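Local coordinates for protein ZYG-9 (Caenorhabditis elegans, PDB 2OF3) that organizes microtubules and spindle poles during mitosis and meiosis in one-cell embryos and is required for default nucleus positioning in oocytes, at residues 116-121 with 160-165; 132-137 with 166-171; 154-159 with 188-193. One frame throughout, in Å; residues are numbered along the deposited sequence.

Interaction 1 of 3, residues 116-121 with 160-165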
loop_
_atom_site.group_PDB
_atom_site.type_symbol
_atom_site.label_atom_id
_atom_site.label_comp_id
_atom_site.label_asym_id
_atom_site.label_seq_id
_atom_site.Cartn_x
_atom_site.Cartn_y
_atom_site.Cartn_z
ATOM N N GLU A 116 11.268 -4.253 -2.954
ATOM C CA GLU A 116 12.401 -4.256 -3.945
ATOM C C GLU A 116 12.927 -5.630 -4.301
ATOM O O GLU A 116 13.127 -5.893 -5.477
ATOM C CB GLU A 116 13.526 -3.382 -3.463
ATOM C CG GLU A 116 13.233 -1.962 -3.873
ATOM C CD GLU A 116 14.188 -0.972 -3.252
ATOM O OE1 GLU A 116 14.949 -1.364 -2.317
ATOM O OE2 GLU A 116 14.118 0.199 -3.674
ATOM N N LEU A 117 13.082 -6.533 -3.320
ATOM C CA LEU A 117 13.472 -7.907 -3.607
ATOM C C LEU A 117 12.416 -8.662 -4.367
ATOM O O LEU A 117 12.733 -9.426 -5.303
ATOM C CB LEU A 117 13.773 -8.682 -2.305
ATOM C CG LEU A 117 15.140 -8.454 -1.627
ATOM C CD1 LEU A 117 15.107 -9.029 -0.157
ATOM C CD2 LEU A 117 16.201 -9.108 -2.503
ATOM N N ILE A 118 11.141 -8.462 -4.012
ATOM C CA ILE A 118 10.052 -9.047 -4.804
ATOM C C ILE A 118 10.119 -8.519 -6.236
ATOM O O ILE A 118 10.065 -9.320 -7.218
ATOM C CB ILE A 118 8.671 -8.739 -4.163
ATOM C CG1 ILE A 118 8.529 -9.460 -2.820
ATOM C CG2 ILE A 118 7.465 -9.090 -5.149
ATOM C CD1 ILE A 118 7.280 -8.919 -1.955
ATOM N N ARG A 119 10.240 -7.195 -6.390
ATOM C CA ARG A 119 10.300 -6.624 -7.755
ATOM C C ARG A 119 11.513 -7.160 -8.559
ATOM O O ARG A 119 11.355 -7.699 -9.664
ATOM C CB ARG A 119 10.332 -5.089 -7.718
ATOM C CG ARG A 119 10.472 -4.477 -9.142
ATOM C CD ARG A 119 10.936 -3.020 -9.063
ATOM N NE ARG A 119 12.245 -3.005 -8.438
ATOM C CZ ARG A 119 12.801 -1.957 -7.840
ATOM N NH1 ARG A 119 12.173 -0.768 -7.766
ATOM N NH2 ARG A 119 14.008 -2.113 -7.292
ATOM N N ASP A 120 12.715 -7.012 -8.003
ATOM C CA ASP A 120 13.966 -7.450 -8.692
ATOM C C ASP A 120 14.019 -8.915 -9.066
ATOM O O ASP A 120 14.631 -9.253 -10.094
ATOM C CB ASP A 120 15.205 -7.088 -7.854
ATOM C CG ASP A 120 15.333 -5.611 -7.652
ATOM O OD1 ASP A 120 14.734 -4.799 -8.415
ATOM O OD2 ASP A 120 16.022 -5.205 -6.719
ATOM N N THR A 121 13.417 -9.788 -8.268
ATOM C CA THR A 121 13.480 -11.193 -8.571
ATOM C C THR A 121 12.290 -11.617 -9.416
ATOM O O THR A 121 12.186 -12.778 -9.755
ATOM C CB THR A 121 13.525 -12.048 -7.322
ATOM O OG1 THR A 121 12.338 -11.846 -6.527
ATOM C CG2 THR A 121 14.727 -11.673 -6.513
ATOM N N SER A 160 3.497 -0.667 -7.267
ATOM C CA SER A 160 2.788 -0.348 -8.512
ATOM C C SER A 160 3.473 -1.068 -9.656
ATOM O O SER A 160 2.808 -1.474 -10.592
ATOM C CB SER A 160 2.829 1.166 -8.810
ATOM O OG SER A 160 2.166 1.950 -7.831
ATOM N N ASP A 161 4.790 -1.199 -9.617
ATOM C CA ASP A 161 5.503 -1.959 -10.640
ATOM C C ASP A 161 5.227 -3.434 -10.554
ATOM O O ASP A 161 5.074 -4.052 -11.574
ATOM C CB ASP A 161 7.021 -1.771 -10.570
ATOM C CG ASP A 161 7.473 -0.400 -11.088
ATOM O OD1 ASP A 161 6.716 0.256 -11.861
ATOM O OD2 ASP A 161 8.611 0.027 -10.729
ATOM N N VAL A 162 5.204 -3.999 -9.348
ATOM C CA VAL A 162 4.947 -5.423 -9.132
ATOM C C VAL A 162 3.482 -5.775 -9.440
ATOM O O VAL A 162 3.204 -6.737 -10.218
ATOM C CB VAL A 162 5.239 -5.807 -7.662
ATOM C CG1 VAL A 162 4.853 -7.231 -7.406
ATOM C CG2 VAL A 162 6.719 -5.586 -7.327
ATOM N N VAL A 163 2.549 -4.981 -8.863
ATOM C CA VAL A 163 1.103 -5.269 -8.857
ATOM C C VAL A 163 0.424 -4.744 -10.127
ATOM O O VAL A 163 -0.465 -5.409 -10.681
ATOM C CB VAL A 163 0.410 -4.737 -7.521
ATOM C CG1 VAL A 163 -1.087 -4.971 -7.488
ATOM C CG2 VAL A 163 1.018 -5.401 -6.242
ATOM N N GLY A 164 0.822 -3.547 -10.580
ATOM C CA GLY A 164 0.237 -2.912 -11.746
ATOM C C GLY A 164 -0.921 -2.006 -11.376
ATOM O O GLY A 164 -1.644 -2.271 -10.407
ATOM N N PRO A 165 -1.115 -0.913 -12.141
ATOM C CA PRO A 165 -2.215 0.006 -11.903
ATOM C C PRO A 165 -3.605 -0.566 -11.832
ATOM O O PRO A 165 -4.415 -0.133 -10.992
ATOM C CB PRO A 165 -2.093 0.970 -13.066
ATOM C CG PRO A 165 -0.638 1.105 -13.168
ATOM C CD PRO A 165 -0.218 -0.373 -13.173
#
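Val162 holds CG1 anti to its backbone N (chi1 175°) and CG2 beside that nitrogen, and its two methyls meet neighbouring residues of segment 116-121. CG1 meets Ile118. CG2 meets Arg119. On the other side Ile118 has CG2 anti to its own N, which sends this methyl branch rather than the longer CG1-CD1 arm to the contact. Ile118 CG2 lies 3.9 Å from Val162 CG1, and the two side chains cross at about a right angle. Val162 CG2 presses on the root of the arginine, 3.7 Å from Arg119 CB and 3.8 Å from Arg119 CA. The backbones are close here, with 5.7 Å between the CA atoms of Arg119 and Val162. Beyond CB, the arginine chain runs alongside Asp161, and Arg119 CD comes to 4.2 Å from Asp161 OD2. The guanidinium turns to its sequence neighbour instead. NE and NH2 grip Asp120 OD1 side-on, both from the same face of the carboxylate, and NH2 forms a salt bridge at 3.0 Å from Asp120 OD1. Met125, in the loop after helix 101-120, touches both Ile118 and Val162. Leu82 of helix 78-83 also packs on Ile118. The contact joins the C-terminal ends of helices 101-120 and 146-163, packing that belongs to the HEAT-repeat fold of TOG domains. Its chemistry is apolar inside and charged outside. No hydrogen bond crosses it. Asp161 OD2 stays 4.7 Å from Arg119 NH1, so any attraction between them is probably long-range and weaker than the pairing with Asp120.

Interaction 2 of 3, residues 132-137 with 166-171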
loop_
_atom_site.group_PDB
_atom_site.type_symbol
_atom_site.label_atom_id
_atom_site.label_comp_id
_atom_site.label_asym_id
_atom_site.label_seq_id
_atom_site.Cartn_x
_atom_site.Cartn_y
_atom_site.Cartn_z
ATOM N N ALA A 132 -3.490 -8.226 1.843
ATOM C CA ALA A 132 -3.064 -8.225 3.269
ATOM C C ALA A 132 -2.158 -7.042 3.595
ATOM O O ALA A 132 -2.087 -6.656 4.726
ATOM C CB ALA A 132 -2.321 -9.535 3.611
ATOM N N PHE A 133 -1.441 -6.472 2.624
ATOM C CA PHE A 133 -0.445 -5.447 2.957
ATOM C C PHE A 133 -0.867 -4.027 2.554
ATOM O O PHE A 133 -0.824 -3.093 3.373
ATOM C CB PHE A 133 0.936 -5.766 2.333
ATOM C CG PHE A 133 1.996 -4.701 2.658
ATOM C CD1 PHE A 133 2.331 -4.405 3.993
ATOM C CD2 PHE A 133 2.635 -4.008 1.662
ATOM C CE1 PHE A 133 3.321 -3.410 4.323
ATOM C CE2 PHE A 133 3.623 -3.015 1.977
ATOM C CZ PHE A 133 3.933 -2.716 3.299
ATOM N N VAL A 134 -1.236 -3.870 1.289
ATOM C CA VAL A 134 -1.446 -2.554 0.691
ATOM C C VAL A 134 -2.481 -1.696 1.401
ATOM O O VAL A 134 -2.189 -0.536 1.624
ATOM C CB VAL A 134 -1.667 -2.635 -0.862
ATOM C CG1 VAL A 134 -2.000 -1.187 -1.475
ATOM C CG2 VAL A 134 -0.418 -3.231 -1.504
ATOM N N PRO A 135 -3.690 -2.215 1.731
ATOM C CA PRO A 135 -4.666 -1.388 2.419
ATOM C C PRO A 135 -4.154 -0.799 3.721
ATOM O O PRO A 135 -4.548 0.362 4.095
ATOM C CB PRO A 135 -5.879 -2.343 2.611
ATOM C CG PRO A 135 -5.783 -3.247 1.449
ATOM C CD PRO A 135 -4.274 -3.521 1.400
ATOM N N TYR A 136 -3.266 -1.518 4.407
ATOM C CA TYR A 136 -2.730 -0.959 5.668
ATOM C C TYR A 136 -1.604 0.009 5.414
ATOM O O TYR A 136 -1.472 0.986 6.147
ATOM C CB TYR A 136 -2.242 -2.058 6.595
ATOM C CG TYR A 136 -3.374 -2.983 6.911
ATOM C CD1 TYR A 136 -4.375 -2.587 7.796
ATOM C CD2 TYR A 136 -3.473 -4.232 6.267
ATOM C CE1 TYR A 136 -5.491 -3.430 8.065
ATOM C CE2 TYR A 136 -4.591 -5.106 6.508
ATOM C CZ TYR A 136 -5.564 -4.674 7.411
ATOM O OH TYR A 136 -6.618 -5.495 7.650
ATOM N N LEU A 137 -0.782 -0.252 4.393
ATOM C CA LEU A 137 0.295 0.690 4.033
ATOM C C LEU A 137 -0.312 2.026 3.658
ATOM O O LEU A 137 0.279 3.088 3.974
ATOM C CB LEU A 137 1.149 0.175 2.877
ATOM C CG LEU A 137 2.221 1.130 2.334
ATOM C CD1 LEU A 137 3.446 1.197 3.285
ATOM C CD2 LEU A 137 2.604 0.631 0.983
ATOM N N LEU A 166 -3.909 -1.542 -12.678
ATOM C CA LEU A 166 -5.248 -2.101 -12.654
ATOM C C LEU A 166 -5.587 -2.773 -11.351
ATOM O O LEU A 166 -6.703 -2.666 -10.888
ATOM C CB LEU A 166 -5.484 -3.043 -13.862
ATOM C CG LEU A 166 -6.840 -3.786 -13.909
ATOM C CD1 LEU A 166 -8.047 -2.816 -14.040
ATOM C CD2 LEU A 166 -6.850 -4.805 -15.051
ATOM N N LYS A 167 -4.657 -3.500 -10.754
ATOM C CA LYS A 167 -4.957 -4.146 -9.473
ATOM C C LYS A 167 -4.720 -3.234 -8.265
ATOM O O LYS A 167 -5.278 -3.492 -7.221
ATOM C CB LYS A 167 -4.122 -5.427 -9.266
ATOM C CG LYS A 167 -4.421 -6.597 -10.206
ATOM C CD LYS A 167 -5.765 -7.263 -9.909
ATOM C CE LYS A 167 -5.993 -8.576 -10.763
ATOM N NZ LYS A 167 -4.703 -9.400 -10.899
ATOM N N MET A 168 -3.883 -2.192 -8.384
ATOM C CA MET A 168 -3.678 -1.223 -7.302
ATOM C C MET A 168 -4.837 -0.246 -7.122
ATOM O O MET A 168 -5.187 0.118 -6.000
ATOM C CB MET A 168 -2.380 -0.435 -7.549
ATOM C CG MET A 168 -1.021 -1.213 -7.240
ATOM S SD MET A 168 -0.682 -1.711 -5.529
ATOM C CE MET A 168 -0.198 -0.133 -4.897
ATOM N N THR A 169 -5.445 0.175 -8.227
ATOM C CA THR A 169 -6.392 1.308 -8.222
ATOM C C THR A 169 -7.610 1.079 -7.369
ATOM O O THR A 169 -8.004 2.001 -6.657
ATOM C CB THR A 169 -6.743 1.742 -9.648
ATOM O OG1 THR A 169 -5.533 2.153 -10.278
ATOM C CG2 THR A 169 -7.776 2.921 -9.697
ATOM N N PRO A 170 -8.220 -0.136 -7.396
ATOM C CA PRO A 170 -9.375 -0.385 -6.496
ATOM C C PRO A 170 -9.074 -0.116 -4.993
ATOM O O PRO A 170 -9.951 0.387 -4.242
ATOM C CB PRO A 170 -9.674 -1.895 -6.727
ATOM C CG PRO A 170 -9.136 -2.204 -8.085
ATOM C CD PRO A 170 -7.932 -1.303 -8.276
ATOM N N MET A 171 -7.852 -0.429 -4.541
ATOM C CA MET A 171 -7.456 -0.199 -3.141
ATOM C C MET A 171 -7.222 1.299 -2.933
ATOM O O MET A 171 -7.559 1.829 -1.879
ATOM C CB MET A 171 -6.172 -0.991 -2.831
ATOM C CG MET A 171 -6.437 -2.563 -2.649
ATOM S SD MET A 171 -5.029 -3.624 -2.354
ATOM C CE MET A 171 -4.087 -3.326 -3.761
#
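Met171 packs its thioether end against Val134 and the CG-CD edge of the Pro135 ring. The sulfur touches both residues: Met171 SD is 3.8 Å from Val134 CB and 3.8 Å from Pro135 CD. Pro135 CG is nearly as close to it. The methyl goes to the valine, with Met171 CE 3.8 Å from Val134 CG1. The methionine chain is extended at chi2 (177°) and bends at chi3 (-59°), which turns CE toward Val134 CG1. Val134 and Met171 cross at about a right angle. Met168 reaches the same valine from one helical turn earlier. Its chain bends at both chi2 and chi3, and only the methyl arrives, with Met168 CE 4.0 Å from Val134 CG1. Two methionine methyls thus meet one valine branch. All of these contacts are apolar, and no hydrogen bond joins the two segments. With an alanine at Met171, a gap would probably open beside Val134 CB and the Pro135 ring, and Met168 CE would remain as the valine's sole partner from this segment. Both segments are kinked helix. Pro135 and Pro170 have no N-H to give to the preceding turn, and the next nitrogen in each makes a weak bond three residues back. The short segments cross at -48°, with axes 10.5 Å apart at closest approach. Helix 146-163 lies against both sides of the contact: its Leu159 touches Val134, and its Val163 touches Met168. Tyr194 of helix 181-198 also packs on Met168. The contact sits near the centre of the chain, where helix 127-139 meets the short helix 165-174 in the all-helical TOG domain.

Interaction 3 of 3, residues 154-159 with 188-193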
loop_
_atom_site.group_PDB
_atom_site.type_symbol
_atom_site.label_atom_id
_atom_site.label_comp_id
_atom_site.label_asym_id
_atom_site.label_seq_id
_atom_site.Cartn_x
_atom_site.Cartn_y
_atom_site.Cartn_z
ATOM N N ASP A 154 7.322 5.976 -1.800
ATOM C CA ASP A 154 8.393 5.195 -2.472
ATOM C C ASP A 154 8.092 3.703 -2.436
ATOM O O ASP A 154 8.366 2.997 -3.424
ATOM C CB ASP A 154 9.773 5.414 -1.837
ATOM C CG ASP A 154 10.288 6.852 -1.997
ATOM O OD1 ASP A 154 9.926 7.525 -3.017
ATOM O OD2 ASP A 154 11.041 7.306 -1.091
ATOM N N ILE A 155 7.535 3.213 -1.329
ATOM C CA ILE A 155 7.100 1.772 -1.286
ATOM C C ILE A 155 5.900 1.539 -2.218
ATOM O O ILE A 155 5.862 0.587 -2.942
ATOM C CB ILE A 155 6.765 1.279 0.172
ATOM C CG1 ILE A 155 8.000 1.295 1.058
ATOM C CG2 ILE A 155 6.087 -0.133 0.191
ATOM C CD1 ILE A 155 7.616 1.603 2.504
ATOM N N VAL A 156 4.936 2.446 -2.236
ATOM C CA VAL A 156 3.818 2.341 -3.165
ATOM C C VAL A 156 4.337 2.281 -4.597
ATOM O O VAL A 156 3.794 1.544 -5.402
ATOM C CB VAL A 156 2.853 3.513 -2.978
ATOM C CG1 VAL A 156 1.768 3.480 -4.080
ATOM C CG2 VAL A 156 2.167 3.419 -1.593
ATOM N N ASN A 157 5.341 3.084 -4.955
ATOM C CA ASN A 157 5.875 3.129 -6.342
ATOM C C ASN A 157 6.516 1.801 -6.760
ATOM O O ASN A 157 6.383 1.372 -7.920
ATOM C CB ASN A 157 6.904 4.283 -6.516
ATOM C CG ASN A 157 6.252 5.666 -6.561
ATOM O OD1 ASN A 157 5.022 5.801 -6.736
ATOM N ND2 ASN A 157 7.081 6.722 -6.395
ATOM N N VAL A 158 7.180 1.122 -5.836
ATOM C CA VAL A 158 7.677 -0.255 -6.130
ATOM C C VAL A 158 6.520 -1.276 -6.327
ATOM O O VAL A 158 6.504 -2.044 -7.302
ATOM C CB VAL A 158 8.667 -0.746 -5.025
ATOM C CG1 VAL A 158 9.196 -2.133 -5.328
ATOM C CG2 VAL A 158 9.846 0.270 -4.894
ATOM N N LEU A 159 5.540 -1.265 -5.431
ATOM C CA LEU A 159 4.398 -2.147 -5.545
ATOM C C LEU A 159 3.597 -1.911 -6.809
ATOM O O LEU A 159 3.038 -2.844 -7.361
ATOM C CB LEU A 159 3.463 -1.962 -4.332
ATOM C CG LEU A 159 3.940 -2.578 -3.025
ATOM C CD1 LEU A 159 3.216 -1.952 -1.814
ATOM C CD2 LEU A 159 3.701 -4.079 -3.100
ATOM N N LEU A 188 -5.143 9.940 -4.336
ATOM C CA LEU A 188 -5.437 10.609 -5.617
ATOM C C LEU A 188 -4.212 10.890 -6.433
ATOM O O LEU A 188 -4.215 10.743 -7.660
ATOM C CB LEU A 188 -6.217 11.937 -5.405
ATOM C CG LEU A 188 -7.667 11.724 -4.944
ATOM C CD1 LEU A 188 -8.289 13.058 -4.442
ATOM C CD2 LEU A 188 -8.553 10.949 -6.017
ATOM N N LEU A 189 -3.147 11.340 -5.784
ATOM C CA LEU A 189 -1.862 11.630 -6.475
ATOM C C LEU A 189 -1.274 10.383 -7.130
ATOM O O LEU A 189 -0.699 10.470 -8.200
ATOM C CB LEU A 189 -0.814 12.241 -5.504
ATOM C CG LEU A 189 -1.185 13.649 -5.006
ATOM C CD1 LEU A 189 -0.162 14.074 -4.001
ATOM C CD2 LEU A 189 -1.315 14.711 -6.145
ATOM N N VAL A 190 -1.372 9.237 -6.478
ATOM C CA VAL A 190 -0.942 7.976 -7.118
ATOM C C VAL A 190 -1.812 7.654 -8.383
ATOM O O VAL A 190 -1.272 7.367 -9.469
ATOM C CB VAL A 190 -0.954 6.773 -6.119
ATOM C CG1 VAL A 190 -0.454 5.486 -6.852
ATOM C CG2 VAL A 190 -0.023 7.064 -4.910
ATOM N N ILE A 191 -3.136 7.741 -8.252
ATOM C CA ILE A 191 -4.015 7.606 -9.412
ATOM C C ILE A 191 -3.640 8.590 -10.491
ATOM O O ILE A 191 -3.551 8.213 -11.652
ATOM C CB ILE A 191 -5.474 7.737 -9.007
ATOM C CG1 ILE A 191 -5.885 6.559 -8.074
ATOM C CG2 ILE A 191 -6.389 7.868 -10.282
ATOM C CD1 ILE A 191 -7.243 6.736 -7.285
ATOM N N GLU A 192 -3.380 9.854 -10.150
ATOM C CA GLU A 192 -2.991 10.802 -11.161
ATOM C C GLU A 192 -1.718 10.328 -11.896
ATOM O O GLU A 192 -1.607 10.412 -13.118
ATOM C CB GLU A 192 -2.786 12.192 -10.543
ATOM C CG GLU A 192 -2.387 13.194 -11.596
ATOM C CD GLU A 192 -1.825 14.483 -11.056
ATOM O OE1 GLU A 192 -1.947 14.751 -9.832
ATOM O OE2 GLU A 192 -1.272 15.241 -11.893
ATOM N N TYR A 193 -0.748 9.812 -11.164
ATOM C CA TYR A 193 0.479 9.351 -11.759
ATOM C C TYR A 193 0.283 8.135 -12.695
ATOM O O TYR A 193 0.926 8.037 -13.744
ATOM C CB TYR A 193 1.408 9.069 -10.604
ATOM C CG TYR A 193 2.618 8.223 -10.843
ATOM C CD1 TYR A 193 3.742 8.715 -11.529
ATOM C CD2 TYR A 193 2.664 6.946 -10.307
ATOM C CE1 TYR A 193 4.897 7.892 -11.704
ATOM C CE2 TYR A 193 3.767 6.144 -10.455
ATOM C CZ TYR A 193 4.889 6.609 -11.148
ATOM O OH TYR A 193 5.982 5.727 -11.226
HETATM O O HOH W 1 5.855 3.018 -10.194
#
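Val190 is the first residue of segment 188-193 to touch segment 154-159. Both its methyls face one branch of Val156: Val190 CG1 and Val190 CG2 each lie 4.1 Å from Val156 CG1. Val156 has CG1 anti to its backbone N (chi1 173°), and this puts that methyl in front of the fork of Val190. The two valines are buried. Their CA atoms, 8.4 Å apart, are the nearest pair between the segments. Leu172 of helix 165-174 also packs on Val190, and Leu137 of helix 127-139 packs on Val156. Three residues on, Tyr193 reaches across from the next turn of the helix. Its CG is anti to the backbone N (chi1 163°), and the ring extends toward Asn157. Tyr193 CE2 comes to 3.9 Å from Asn157 OD1, with the amide and ring planes 39° apart. This is a van der Waals approach and not a bond. The link between the two residues runs through water. One water molecule lies in the plane of the ring, at its hydroxyl end, 2.9 Å from Tyr193 OH. The same water donates to the backbone carbonyl of Asn157, at 2.9 Å from Asn157 O. Asn157 OD1 has a weak hydrogen bond from Arg153, one turn back. The contact joins helices 146-163 and 181-198, again as in the HEAT-repeat architecture of TOG domains. It grades from buried methyl packing at the valines to a polar rim at the exposed tyrosine. There no direct hydrogen bond joins the segments, and their polar link depends on the shared water.

From the N terminus, helix 101-120 comes first, and interaction 1 closes the loop from its C-terminal end to the end of helix 146-163. Helix 127-139 lies inside that loop. Interaction 2 starts there and closes on helix 165-174, beyond the end of interaction 1. Interaction 3 starts on helix 146-163 and closes on helix 181-198. Every pair of contacts crosses along the chain, and none nests. Helix 146-163 serves interactions 1 and 3. The contacts also touch: Met168 packs on Ser160, Val158 on Arg119, and Leu137 on Ile155. Together they tie together five successive helices of the TOG domain.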